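Local coordinates for mRNA export factor GLE1 (Saccharomyces cerevisiae, PDB 6B4E), which acts in mRNA export as a nuclear pore complex component, binding inositol hexakisphosphate and activating its partner enzyme, at residues Glu174-Ile179 / Thr224-Val229; Ile186-Leu191 / Asp236-Gln241; Arg214-Pro219 / Leu254-Glu259. All blocks are in the same frame, centred on the assembly; numbering follows the deposited sequence.

Contact 1. Residues Glu174-Ile179 / Thr224-Val229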
loop_
_atom_site.group_PDB
_atom_site.type_symbol
_atom_site.label_atom_id
_atom_site.label_comp_id
_atom_site.label_asym_id
_atom_site.label_seq_id
_atom_site.Cartn_x
_atom_site.Cartn_y
_atom_site.Cartn_z
ATOM N N GLU A 174 3.843 10.116 -8.588
ATOM C CA GLU A 174 2.594 10.514 -7.949
ATOM C C GLU A 174 1.604 9.362 -7.911
ATOM O O GLU A 174 0.879 9.209 -6.915
ATOM C CB GLU A 174 2.019 11.743 -8.636
ATOM C CG GLU A 174 2.843 13.015 -8.341
ATOM C CD GLU A 174 2.203 14.309 -8.828
ATOM O OE1 GLU A 174 1.162 14.253 -9.513
ATOM O OE2 GLU A 174 2.746 15.393 -8.520
ATOM N N ARG A 175 1.608 8.504 -8.935
ATOM C CA ARG A 175 0.831 7.265 -8.879
ATOM C C ARG A 175 1.294 6.361 -7.735
ATOM O O ARG A 175 0.472 5.815 -6.985
ATOM C CB ARG A 175 0.926 6.508 -10.209
ATOM C CG ARG A 175 0.223 7.156 -11.355
ATOM C CD ARG A 175 0.041 6.196 -12.532
ATOM N NE ARG A 175 1.286 5.562 -12.985
ATOM C CZ ARG A 175 1.651 4.303 -12.721
ATOM N NH1 ARG A 175 0.875 3.505 -11.997
ATOM N NH2 ARG A 175 2.798 3.825 -13.192
ATOM N N MET A 176 2.610 6.163 -7.597
ATOM C CA MET A 176 3.088 5.286 -6.535
ATOM C C MET A 176 2.708 5.851 -5.171
ATOM O O MET A 176 2.305 5.105 -4.268
ATOM C CB MET A 176 4.607 5.093 -6.621
ATOM C CG MET A 176 5.102 4.412 -7.886
ATOM S SD MET A 176 4.419 2.767 -8.151
ATOM C CE MET A 176 3.167 3.162 -9.374
ATOM N N GLY A 177 2.822 7.169 -5.006
ATOM C CA GLY A 177 2.520 7.764 -3.715
ATOM C C GLY A 177 1.056 7.622 -3.355
ATOM O O GLY A 177 0.714 7.324 -2.204
ATOM N N GLY A 178 0.177 7.769 -4.349
ATOM C CA GLY A 178 -1.243 7.624 -4.090
ATOM C C GLY A 178 -1.604 6.204 -3.695
ATOM O O GLY A 178 -2.357 5.983 -2.739
ATOM N N ILE A 179 -1.059 5.215 -4.413
ATOM C CA ILE A 179 -1.339 3.821 -4.061
ATOM C C ILE A 179 -0.823 3.512 -2.666
ATOM O O ILE A 179 -1.529 2.927 -1.831
ATOM C CB ILE A 179 -0.722 2.860 -5.090
ATOM C CG1 ILE A 179 -1.311 3.098 -6.461
ATOM C CG2 ILE A 179 -0.993 1.412 -4.653
ATOM C CD1 ILE A 179 -0.583 2.339 -7.562
ATOM N N THR A 224 15.812 5.259 -5.350
ATOM C CA THR A 224 15.500 6.326 -6.284
ATOM C C THR A 224 14.583 7.313 -5.589
ATOM O O THR A 224 14.194 7.124 -4.430
ATOM C CB THR A 224 14.845 5.777 -7.554
ATOM O OG1 THR A 224 13.548 5.268 -7.233
ATOM C CG2 THR A 224 15.697 4.671 -8.147
ATOM N N ASN A 225 14.242 8.391 -6.301
ATOM C CA ASN A 225 13.361 9.387 -5.706
ATOM C C ASN A 225 12.057 8.764 -5.235
ATOM O O ASN A 225 11.483 9.212 -4.233
ATOM C CB ASN A 225 13.075 10.503 -6.704
ATOM C CG ASN A 225 12.156 11.567 -6.137
ATOM O OD1 ASN A 225 12.450 12.186 -5.113
ATOM N ND2 ASN A 225 11.046 11.803 -6.814
ATOM N N THR A 226 11.579 7.728 -5.942
ATOM C CA THR A 226 10.265 7.156 -5.653
ATOM C C THR A 226 10.206 6.557 -4.254
ATOM O O THR A 226 9.161 6.600 -3.599
ATOM C CB THR A 226 9.910 6.085 -6.684
ATOM O OG1 THR A 226 10.254 6.536 -8.012
ATOM C CG2 THR A 226 8.440 5.777 -6.623
ATOM N N HIS A 227 11.301 5.958 -3.790
ATOM C CA HIS A 227 11.309 5.445 -2.420
ATOM C C HIS A 227 10.999 6.556 -1.429
ATOM O O HIS A 227 10.257 6.353 -0.455
ATOM C CB HIS A 227 12.659 4.824 -2.088
ATOM C CG HIS A 227 12.941 3.573 -2.850
ATOM N ND1 HIS A 227 13.568 3.579 -4.079
ATOM C CD2 HIS A 227 12.666 2.278 -2.572
ATOM C CE1 HIS A 227 13.681 2.338 -4.517
ATOM N NE2 HIS A 227 13.147 1.529 -3.619
ATOM N N PHE A 228 11.564 7.734 -1.655
ATOM C CA PHE A 228 11.327 8.839 -0.747
ATOM C C PHE A 228 9.914 9.366 -0.894
ATOM O O PHE A 228 9.287 9.754 0.098
ATOM C CB PHE A 228 12.345 9.954 -0.989
ATOM C CG PHE A 228 13.757 9.582 -0.596
ATOM C CD1 PHE A 228 14.150 9.594 0.727
ATOM C CD2 PHE A 228 14.679 9.206 -1.553
ATOM C CE1 PHE A 228 15.434 9.248 1.087
ATOM C CE2 PHE A 228 15.970 8.867 -1.200
ATOM C CZ PHE A 228 16.346 8.893 0.128
ATOM N N VAL A 229 9.408 9.403 -2.130
ATOM C CA VAL A 229 8.033 9.823 -2.358
ATOM C C VAL A 229 7.066 8.927 -1.591
ATOM O O VAL A 229 6.180 9.420 -0.889
ATOM C CB VAL A 229 7.714 9.839 -3.865
ATOM C CG1 VAL A 229 6.226 10.116 -4.090
ATOM C CG2 VAL A 229 8.532 10.907 -4.555
#
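Met176 and Thr226 make the closest approach between residues 174-179 and 224-229: CG of Met176 lies 3.8 Å from Thr226 CG2, and its CB is at 3.9 Å from the same methyl. The sulfur takes no share in this. The methionine chain sets out toward the other helix, then bends at chi2 (-59°) and carries SD and CE off. On the threonine, CG2 is anti to the backbone N and meets the methionine, while OG1, on another branch, bonds to Asp173. Asp173 also receives Asn225 ND2, so one carboxylate binds two residues of the first turn of helix 225-264. That turn opens with a capping box, in which Thr224 N bonds to His227 ND1 at 3.1 Å and 169°, and Thr224 OG1 caps the helix through a weak bond from Thr226 N. Helices 169-188 and 225-264 are neighbours in the strand-free, helical C-terminal domain of GLE1. Beside this pair Gly177 faces Val229, almost a turn beyond Thr226: their CA atoms are 6.0 Å apart, and Gly177 CA lies 4.4 Å from Val229 CG1. A CB on Gly177 would come within 3.4 Å of that methyl, a tight fit, consistent with the missing side chain helping the helices come this close. Toward solvent the fit loosens: Glu174, partly exposed, comes no nearer than 6.2 Å, from its CG to Val229 CG1, and forms a salt bridge with Arg102.

Contact 2. Residues Ile186-Leu191 / Asp236-Gln241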
loop_
_atom_site.group_PDB
_atom_site.type_symbol
_atom_site.label_atom_id
_atom_site.label_comp_id
_atom_site.label_asym_id
_atom_site.label_seq_id
_atom_site.Cartn_x
_atom_site.Cartn_y
_atom_site.Cartn_z
ATOM N N ILE A 186 -4.761 1.784 5.380
ATOM C CA ILE A 186 -5.351 0.506 5.759
ATOM C C ILE A 186 -4.562 -0.137 6.896
ATOM O O ILE A 186 -5.149 -0.713 7.824
ATOM C CB ILE A 186 -5.453 -0.413 4.526
ATOM C CG1 ILE A 186 -6.509 0.142 3.557
ATOM C CG2 ILE A 186 -5.801 -1.845 4.943
ATOM C CD1 ILE A 186 -6.601 -0.561 2.220
ATOM N N THR A 187 -3.228 -0.057 6.857
ATOM C CA THR A 187 -2.454 -0.734 7.889
ATOM C C THR A 187 -2.628 -0.101 9.262
ATOM O O THR A 187 -2.401 -0.785 10.264
ATOM C CB THR A 187 -0.950 -0.790 7.567
ATOM O OG1 THR A 187 -0.361 0.518 7.609
ATOM C CG2 THR A 187 -0.667 -1.469 6.217
ATOM N N ARG A 188 -3.040 1.168 9.342
ATOM C CA ARG A 188 -3.148 1.843 10.632
ATOM C C ARG A 188 -4.592 2.070 11.072
ATOM O O ARG A 188 -4.825 2.595 12.167
ATOM C CB ARG A 188 -2.352 3.163 10.612
ATOM C CG ARG A 188 -2.810 4.268 9.652
ATOM C CD ARG A 188 -4.086 4.958 10.078
ATOM N NE ARG A 188 -4.102 6.321 9.538
ATOM C CZ ARG A 188 -5.025 7.239 9.796
ATOM N NH1 ARG A 188 -6.051 6.960 10.575
ATOM N NH2 ARG A 188 -4.911 8.455 9.245
ATOM N N LEU A 189 -5.565 1.643 10.276
ATOM C CA LEU A 189 -6.953 1.627 10.713
ATOM C C LEU A 189 -7.241 0.381 11.532
ATOM O O LEU A 189 -6.691 -0.692 11.274
ATOM C CB LEU A 189 -7.905 1.659 9.517
ATOM C CG LEU A 189 -7.965 2.938 8.679
ATOM C CD1 LEU A 189 -8.743 2.667 7.400
ATOM C CD2 LEU A 189 -8.608 4.062 9.446
ATOM N N GLN A 190 -8.121 0.527 12.523
ATOM C CA GLN A 190 -8.650 -0.622 13.244
ATOM C C GLN A 190 -9.863 -1.169 12.516
ATOM O O GLN A 190 -10.615 -0.434 11.872
ATOM C CB GLN A 190 -9.057 -0.262 14.671
ATOM C CG GLN A 190 -7.948 0.348 15.507
ATOM C CD GLN A 190 -6.904 -0.668 15.906
ATOM O OE1 GLN A 190 -7.199 -1.855 16.044
ATOM N NE2 GLN A 190 -5.678 -0.212 16.093
ATOM N N LEU A 191 -10.066 -2.468 12.652
ATOM C CA LEU A 191 -11.263 -3.059 12.108
ATOM C C LEU A 191 -12.492 -2.419 12.749
ATOM O O LEU A 191 -12.480 -2.068 13.932
ATOM C CB LEU A 191 -11.280 -4.570 12.355
ATOM C CG LEU A 191 -10.283 -5.420 11.576
ATOM C CD1 LEU A 191 -10.369 -6.869 12.041
ATOM C CD2 LEU A 191 -10.565 -5.304 10.079
ATOM N N ASP A 236 2.540 10.913 5.869
ATOM C CA ASP A 236 1.349 11.745 6.000
ATOM C C ASP A 236 0.122 10.917 6.352
ATOM O O ASP A 236 -0.798 11.423 7.006
ATOM C CB ASP A 236 1.088 12.523 4.701
ATOM C CG ASP A 236 1.995 13.731 4.530
ATOM O OD1 ASP A 236 2.336 14.035 3.372
ATOM O OD2 ASP A 236 2.330 14.394 5.524
ATOM N N ALA A 237 0.074 9.658 5.902
ATOM C CA ALA A 237 -1.054 8.773 6.145
ATOM C C ALA A 237 -1.001 8.015 7.471
ATOM O O ALA A 237 -2.061 7.637 7.985
ATOM C CB ALA A 237 -1.152 7.723 5.029
ATOM N N ALA A 238 0.198 7.746 8.029
ATOM C CA ALA A 238 0.285 6.751 9.095
ATOM C C ALA A 238 1.356 7.005 10.147
ATOM O O ALA A 238 1.417 6.233 11.105
ATOM C CB ALA A 238 0.513 5.365 8.472
ATOM N N ALA A 239 2.182 8.053 10.045
ATOM C CA ALA A 239 3.283 8.185 11.009
ATOM C C ALA A 239 2.776 8.320 12.445
ATOM O O ALA A 239 3.351 7.732 13.373
ATOM C CB ALA A 239 4.181 9.364 10.645
ATOM N N VAL A 240 1.712 9.091 12.656
ATOM C CA VAL A 240 1.166 9.252 14.006
ATOM C C VAL A 240 0.837 7.894 14.619
ATOM O O VAL A 240 1.162 7.609 15.780
ATOM C CB VAL A 240 -0.076 10.160 13.960
ATOM C CG1 VAL A 240 -0.907 10.014 15.236
ATOM C CG2 VAL A 240 0.372 11.595 13.727
ATOM N N GLN A 241 0.164 7.045 13.849
ATOM C CA GLN A 241 -0.280 5.762 14.365
ATOM C C GLN A 241 0.862 4.759 14.464
ATOM O O GLN A 241 0.821 3.857 15.308
ATOM C CB GLN A 241 -1.393 5.210 13.480
ATOM C CG GLN A 241 -2.665 6.016 13.521
ATOM C CD GLN A 241 -2.598 7.282 12.683
ATOM O OE1 GLN A 241 -1.825 7.387 11.720
ATOM N NE2 GLN A 241 -3.436 8.252 13.031
HETATM O O HOH W 1 -3.118 10.715 8.484
#
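Arg188 reaches across to Ala237 O with two nitrogens side-on: NE donates at 2.9 Å with a nearly straight 161° angle, and NH2 to the same oxygen at 3.2 Å on a more bent path. The oxygen lies at the edge of the guanidinium, in its plane. CG sits between the backbone N and the carbonyl carbon (chi1 64°), and the bend at chi2 sends the extended remainder across to Ala237. CG packs 3.7 Å from Ala238 CB. Gln241, itself bent at chi2, lays its amide over one guanidinium face, the planes 15° apart and NE2 3.7 Å above the centre. Its OE1 is near NE but badly angled for a bond. Helix 225-264 is kinked here, the N of Val240 and of Gln241 lacking bonds to the turn before, and the arginine supplies donors to Ala237 O. Water 1 joins Arg188 NH2, weakly, to Asp236 O. With an alanine in place of Arg188, both donors are gone, and Ala237 O would probably be left without its side-chain mates and the Gln241 amide freer to turn. Around the contact, Ala237 packs back on Ala184 and Ile185 of helix 169-188, while Ile186 and Leu189 lean on helix 108-121.

Contact 3. Residues Arg214-Pro219 / Leu254-Glu259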
loop_
_atom_site.group_PDB
_atom_site.type_symbol
_atom_site.label_atom_id
_atom_site.label_comp_id
_atom_site.label_asym_id
_atom_site.label_seq_id
_atom_site.Cartn_x
_atom_site.Cartn_y
_atom_site.Cartn_z
ATOM N N ARG A 214 12.484 -2.658 5.063
ATOM C CA ARG A 214 13.033 -3.240 3.842
ATOM C C ARG A 214 13.664 -2.183 2.951
ATOM O O ARG A 214 14.686 -2.443 2.301
ATOM C CB ARG A 214 11.934 -3.990 3.094
ATOM C CG ARG A 214 11.549 -5.269 3.837
ATOM C CD ARG A 214 10.279 -5.895 3.314
ATOM N NE ARG A 214 9.950 -7.047 4.139
ATOM C CZ ARG A 214 8.853 -7.783 4.034
ATOM N NH1 ARG A 214 7.956 -7.540 3.093
ATOM N NH2 ARG A 214 8.659 -8.774 4.892
ATOM N N ILE A 215 13.048 -1.003 2.869
ATOM C CA ILE A 215 13.661 0.085 2.121
ATOM C C ILE A 215 14.966 0.506 2.784
ATOM O O ILE A 215 15.978 0.712 2.110
ATOM C CB ILE A 215 12.673 1.260 1.975
ATOM C CG1 ILE A 215 11.509 0.845 1.061
ATOM C CG2 ILE A 215 13.382 2.471 1.390
ATOM C CD1 ILE A 215 10.400 1.892 0.927
ATOM N N CYS A 216 14.983 0.591 4.120
ATOM C CA CYS A 216 16.228 0.915 4.806
ATOM C C CYS A 216 17.288 -0.164 4.637
ATOM O O CYS A 216 18.474 0.118 4.830
ATOM C CB CYS A 216 15.976 1.141 6.287
ATOM S SG CYS A 216 15.190 2.734 6.621
ATOM N N ASN A 217 16.900 -1.384 4.285
ATOM C CA ASN A 217 17.858 -2.460 4.089
ATOM C C ASN A 217 18.202 -2.669 2.622
ATOM O O ASN A 217 19.005 -3.550 2.306
ATOM C CB ASN A 217 17.318 -3.760 4.695
ATOM C CG ASN A 217 17.245 -3.708 6.214
ATOM O OD1 ASN A 217 17.907 -2.886 6.859
ATOM N ND2 ASN A 217 16.452 -4.610 6.798
ATOM N N THR A 218 17.639 -1.864 1.731
ATOM C CA THR A 218 17.828 -2.029 0.293
ATOM C C THR A 218 19.182 -1.459 -0.126
ATOM O O THR A 218 19.553 -0.378 0.338
ATOM C CB THR A 218 16.689 -1.326 -0.444
ATOM O OG1 THR A 218 15.474 -2.034 -0.190
ATOM C CG2 THR A 218 16.910 -1.259 -1.939
ATOM N N PRO A 219 19.950 -2.155 -0.971
ATOM C CA PRO A 219 21.210 -1.586 -1.467
ATOM C C PRO A 219 20.994 -0.179 -2.003
ATOM O O PRO A 219 20.090 0.069 -2.802
ATOM C CB PRO A 219 21.624 -2.564 -2.575
ATOM C CG PRO A 219 20.983 -3.842 -2.205
ATOM C CD PRO A 219 19.676 -3.472 -1.583
ATOM N N LEU A 254 11.833 6.024 12.115
ATOM C CA LEU A 254 11.540 7.307 11.473
ATOM C C LEU A 254 12.793 8.159 11.354
ATOM O O LEU A 254 12.995 8.842 10.338
ATOM C CB LEU A 254 10.465 8.076 12.242
ATOM C CG LEU A 254 9.063 7.456 12.289
ATOM C CD1 LEU A 254 8.103 8.514 12.843
ATOM C CD2 LEU A 254 8.599 6.982 10.942
ATOM N N ILE A 255 13.638 8.152 12.387
ATOM C CA ILE A 255 14.916 8.854 12.294
ATOM C C ILE A 255 15.767 8.250 11.184
ATOM O O ILE A 255 16.459 8.966 10.452
ATOM C CB ILE A 255 15.636 8.821 13.653
ATOM C CG1 ILE A 255 14.825 9.627 14.679
ATOM C CG2 ILE A 255 17.077 9.340 13.533
ATOM C CD1 ILE A 255 15.253 9.439 16.095
ATOM N N LEU A 256 15.749 6.926 11.048
ATOM C CA LEU A 256 16.583 6.289 10.040
ATOM C C LEU A 256 16.153 6.713 8.641
ATOM O O LEU A 256 16.999 7.061 7.812
ATOM C CB LEU A 256 16.547 4.772 10.195
ATOM C CG LEU A 256 17.585 4.021 9.354
ATOM C CD1 LEU A 256 19.027 4.327 9.809
ATOM C CD2 LEU A 256 17.328 2.559 9.444
ATOM N N ILE A 257 14.841 6.721 8.356
ATOM C CA ILE A 257 14.415 7.121 7.005
ATOM C C ILE A 257 14.550 8.628 6.809
ATOM O O ILE A 257 14.931 9.092 5.728
ATOM C CB ILE A 257 12.978 6.650 6.667
ATOM C CG1 ILE A 257 11.891 7.181 7.626
ATOM C CG2 ILE A 257 12.938 5.159 6.585
ATOM C CD1 ILE A 257 10.466 6.992 7.071
ATOM N N GLY A 258 14.205 9.423 7.823
ATOM C CA GLY A 258 14.113 10.858 7.617
ATOM C C GLY A 258 15.432 11.591 7.700
ATOM O O GLY A 258 15.613 12.616 7.031
ATOM N N GLU A 259 16.363 11.105 8.525
ATOM C CA GLU A 259 17.686 11.710 8.662
ATOM C C GLU A 259 18.740 10.927 7.888
ATOM O O GLU A 259 19.393 11.470 6.993
ATOM C CB GLU A 259 18.090 11.799 10.141
ATOM C CG GLU A 259 19.515 12.294 10.365
ATOM C CD GLU A 259 19.751 13.690 9.783
ATOM O OE1 GLU A 259 20.792 13.906 9.131
ATOM O OE2 GLU A 259 18.892 14.577 9.985
#
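Cys216 sends its side chain from the last turn of helix 206-216 onto Leu256 and Ile257 of helix 225-264; the nearest CA atoms, those of Cys216 and Ile257, are 6.8 Å apart. Starting at Cys216 CB, the first atom met is a methyl: Leu256 CD2, at 3.7 Å. SG follows, turned anti to the carbonyl carbon (chi1 -75°), and there it has two methyls near. Leu256 CD2 is 3.5 Å from Cys216 SG, and Ile257 CG2 is closer still to that sulfur at 3.3 Å, a tight fit for sulfur against carbon. Leu256 CG, anti to the backbone N (chi1 -169°), points the branch at the cysteine, and chi2 puts CD2 forward. In Ile257, CG1 is held between the backbone N and the carbonyl carbon (chi1 59°), which leaves CG2 as the branch that meets the sulfur. No hydrogen bond crosses the segments, so the evidence is for purely apolar packing, joining the end of a short helix to the flank of the domain's long one, where helix 225-264 makes a wider pi-type turn at 256-259. Beyond Cys216 the chain leaves the helix in a turn held by Thr218, whose OG1 donates to Arg214 O at 2.6 Å and whose N bonds to Ile215 O at 3.1 Å. The chain of another protein also packs here: its apolar side chains touch Cys216 and Leu256, and an acidic residue of that chain pairs with Arg214 NE, consistent with this region's role in binding partners such as NUP42.

How the contacts relate
From the N terminus, the chain passes through helix 169-188, which supplies the first segments of contacts 1 and 2, then helix 206-216, which supplies that of contact 3, and finally helix 225-264, which completes all three. Contact 1 closes a loop with 44 residues between its segments, contact 2 another of 44, and contact 3 one of 34. None nests: every pair crosses, because the second segments follow in the same order as the first. Contacts 1 and 2, centres 18 Å apart, join two helices at successive levels, whereas contact 3 ties helix 206-216 farther along. Contacts 1 and 3 touch through His227 CD2 and Ile215 CG2, at 4.0 Å.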